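Local coordinates for protein, related to general stress protein 26(GS26) of B.subtilis (Clostridium acetobutylicum, PDB 2HQ7) that probably binds a flavin cofactor and acts as an oxidoreductase of the pyridoxamine 5'-phosphate oxidase family, at residues Y108-I112 with D113-Y117. Residues are numbered along the deposited sequence; the frame is centred on the assembly and turned at random.
Sequences YPLGI and DDPDY
One carboxylate, that of D114, ties together two consecutive type I turns by taking a backbone N-H on each of its oxygens. D114 OD2 reaches back to L110 N inside the Y108-G111 turn, at 3.0 Å and nearly straight (167°), while D114 OD1 turns forward to D116 N at 2.9 Å, closing an Asx turn within the D114-Y117 turn. Both oxygens use their anti lone pairs, so each donor lies on the side of its oxygen turned away from the other oxygen, toward CB. The group gets there because CG stands anti to D114's own N (chi1 -164°). D114 N in turn donates to G111 O at 2.9 Å, coming from above the carbonyl plane, and so fixes the other end of the residue against the first turn.

The aromatic side chains flanking this polar core cross at about a right angle. Y117 CA sits over one face of the Y108 ring, a CH-pi contact 3.9 Å from the centroid, but the two rings meet obliquely, their planes 38° apart and touching through Y108 CE2 and Y117 CD1. At the edge of the Y117 ring, in its plane, I112 O lies 3.5 Å from Y117 CD2, across the ring from the CD1 that meets Y108. A water links I112 O with D114 O. The Y108 hydroxyl bonds to S51 and that of Y117 to K96 O, which fasten the loop leading into strand 117-131 to the neighbouring strand 47-53 and to helix 93-99. With two N-H groups feeding its carboxylate, buried D114 is probably stabilised as the anion, its rotation set by backbone donors before and after it in the chain.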
ATOM      1  N   TYR B 108     -22.688  -3.168   2.289  1.00 37.53           N
ATOM      2  CA  TYR B 108     -23.387  -3.254   3.558  1.00 39.20           C
ATOM      3  C   TYR B 108     -24.895  -3.291   3.307  1.00 39.55           C
ATOM      4  O   TYR B 108     -25.578  -2.278   3.404  1.00 38.25           O
ATOM      5  CB  TYR B 108     -22.977  -2.093   4.444  1.00 40.14           C
ATOM      6  CG  TYR B 108     -21.475  -1.886   4.472  1.00 43.02           C
ATOM      7  CD1 TYR B 108     -20.614  -2.879   4.953  1.00 41.29           C
ATOM      8  CD2 TYR B 108     -20.911  -0.704   4.004  1.00 40.32           C
ATOM      9  CE1 TYR B 108     -19.227  -2.687   4.973  1.00 42.20           C
ATOM     10  CE2 TYR B 108     -19.528  -0.503   4.028  1.00 41.08           C
ATOM     11  CZ  TYR B 108     -18.696  -1.500   4.514  1.00 45.98           C
ATOM     12  OH  TYR B 108     -17.337  -1.284   4.527  1.00 52.04           O
ATOM     13  N   PRO B 109     -25.416  -4.478   2.964  1.00 39.99           N
ATOM     14  CA  PRO B 109     -26.829  -4.696   2.656  1.00 40.39           C
ATOM     15  C   PRO B 109     -27.813  -4.199   3.702  1.00 38.57           C
ATOM     16  O   PRO B 109     -28.902  -3.793   3.338  1.00 40.94           O
ATOM     17  CB  PRO B 109     -26.925  -6.217   2.571  1.00 41.48           C
ATOM     18  CG  PRO B 109     -25.622  -6.642   2.161  1.00 43.29           C
ATOM     19  CD  PRO B 109     -24.653  -5.725   2.843  1.00 42.29           C
ATOM     20  N   LEU B 110     -27.443  -4.237   4.982  1.00 38.61           N
ATOM     21  CA  LEU B 110     -28.364  -3.840   6.070  1.00 37.07           C
ATOM     22  C   LEU B 110     -28.282  -2.364   6.456  1.00 37.93           C
ATOM     23  O   LEU B 110     -28.773  -1.976   7.520  1.00 39.05           O
ATOM     24  CB  LEU B 110     -28.106  -4.679   7.313  1.00 35.44           C
ATOM     25  CG  LEU B 110     -28.323  -6.183   7.223  1.00 37.67           C
ATOM     26  CD1 LEU B 110     -28.323  -6.751   8.648  1.00 42.00           C
ATOM     27  CD2 LEU B 110     -29.619  -6.506   6.532  1.00 38.78           C
ATOM     28  N   GLY B 111     -27.636  -1.556   5.616  1.00 37.23           N
ATOM     29  CA  GLY B 111     -27.651  -0.130   5.784  1.00 33.09           C
ATOM     30  C   GLY B 111     -26.674   0.350   6.817  1.00 34.15           C
ATOM     31  O   GLY B 111     -25.699  -0.313   7.126  1.00 32.83           O
ATOM     32  N   ILE B 112     -26.946   1.547   7.329  1.00 36.16           N
ATOM     33  CA  ILE B 112     -26.129   2.188   8.343  1.00 33.03           C
ATOM     34  C   ILE B 112     -25.926   1.274   9.537  1.00 32.97           C
ATOM     35  O   ILE B 112     -24.871   1.307  10.164  1.00 32.95           O
ATOM     36  CB  ILE B 112     -26.746   3.556   8.757  1.00 33.15           C
ATOM     37  CG1 ILE B 112     -26.566   4.544   7.604  1.00 37.92           C
ATOM     38  CG2 ILE B 112     -26.136   4.073  10.074  1.00 25.82           C
ATOM     39  CD1 ILE B 112     -27.776   5.498   7.355  1.00 42.58           C
ATOM     40  N   ASP B 113     -26.917   0.446   9.842  1.00 34.03           N
ATOM     41  CA  ASP B 113     -26.816  -0.449  10.990  1.00 33.68           C
ATOM     42  C   ASP B 113     -26.168  -1.795  10.689  1.00 30.74           C
ATOM     43  O   ASP B 113     -26.114  -2.641  11.566  1.00 32.80           O
ATOM     44  CB  ASP B 113     -28.190  -0.691  11.604  1.00 34.78           C
ATOM     45  CG  ASP B 113     -28.894   0.593  11.956  1.00 37.52           C
ATOM     46  OD1 ASP B 113     -28.489   1.221  12.950  1.00 30.23           O
ATOM     47  OD2 ASP B 113     -29.830   0.972  11.217  1.00 36.06           O
ATOM     48  N   ASP B 114     -25.678  -2.003   9.466  1.00 32.49           N
ATOM     49  CA  ASP B 114     -24.988  -3.246   9.116  1.00 30.61           C
ATOM     50  C   ASP B 114     -23.839  -3.421  10.099  1.00 32.25           C
ATOM     51  O   ASP B 114     -23.081  -2.476  10.335  1.00 31.83           O
ATOM     52  CB  ASP B 114     -24.473  -3.186   7.681  1.00 32.37           C
ATOM     53  CG  ASP B 114     -24.090  -4.559   7.109  1.00 26.19           C
ATOM     54  OD1 ASP B 114     -23.138  -5.207   7.594  1.00 31.00           O
ATOM     55  OD2 ASP B 114     -24.706  -4.953   6.104  1.00 29.29           O
ATOM     56  N   PRO B 115     -23.730  -4.601  10.728  1.00 33.34           N
ATOM     57  CA  PRO B 115     -22.651  -4.758  11.684  1.00 32.04           C
ATOM     58  C   PRO B 115     -21.261  -4.757  11.047  1.00 31.90           C
ATOM     59  O   PRO B 115     -20.302  -4.574  11.757  1.00 31.41           O
ATOM     60  CB  PRO B 115     -22.947  -6.112  12.336  1.00 33.05           C
ATOM     61  CG  PRO B 115     -23.784  -6.828  11.368  1.00 33.20           C
ATOM     62  CD  PRO B 115     -24.578  -5.810  10.650  1.00 32.22           C
ATOM     63  N   ASP B 116     -21.150  -4.944   9.725  1.00 30.51           N
ATOM     64  CA  ASP B 116     -19.875  -4.902   9.067  1.00 31.36           C
ATOM     65  C   ASP B 116     -19.442  -3.526   8.544  1.00 31.51           C
ATOM     66  O   ASP B 116     -18.383  -3.425   7.925  1.00 31.03           O
ATOM     67  CB  ASP B 116     -19.872  -5.882   7.894  1.00 33.93           C
ATOM     68  CG  ASP B 116     -20.187  -7.298   8.329  1.00 41.60           C
ATOM     69  OD1 ASP B 116     -19.558  -7.781   9.296  1.00 46.23           O
ATOM     70  OD2 ASP B 116     -21.085  -7.912   7.715  1.00 48.82           O
ATOM     71  N   TYR B 117     -20.260  -2.498   8.741  1.00 30.89           N
ATOM     72  CA  TYR B 117     -19.924  -1.155   8.306  1.00 28.71           C
ATOM     73  C   TYR B 117     -19.153  -0.494   9.434  1.00 31.94           C
ATOM     74  O   TYR B 117     -19.708  -0.206  10.480  1.00 28.81           O
ATOM     75  CB  TYR B 117     -21.202  -0.398   7.962  1.00 29.09           C
ATOM     76  CG  TYR B 117     -21.086   1.107   7.697  1.00 27.85           C
ATOM     77  CD1 TYR B 117     -20.045   1.629   6.971  1.00 29.37           C
ATOM     78  CD2 TYR B 117     -22.057   1.985   8.157  1.00 30.85           C
ATOM     79  CE1 TYR B 117     -19.952   3.005   6.726  1.00 32.91           C
ATOM     80  CE2 TYR B 117     -21.974   3.383   7.921  1.00 23.82           C
ATOM     81  CZ  TYR B 117     -20.913   3.875   7.216  1.00 29.37           C
ATOM     82  OH  TYR B 117     -20.820   5.230   6.962  1.00 27.28           O
TER
HETATM   83  O   HOH W   1     -30.152   0.756   8.427  1.00 50.92           O
HETATM   84  O   HOH W   2     -23.299  -0.236  11.631  1.00 36.71           O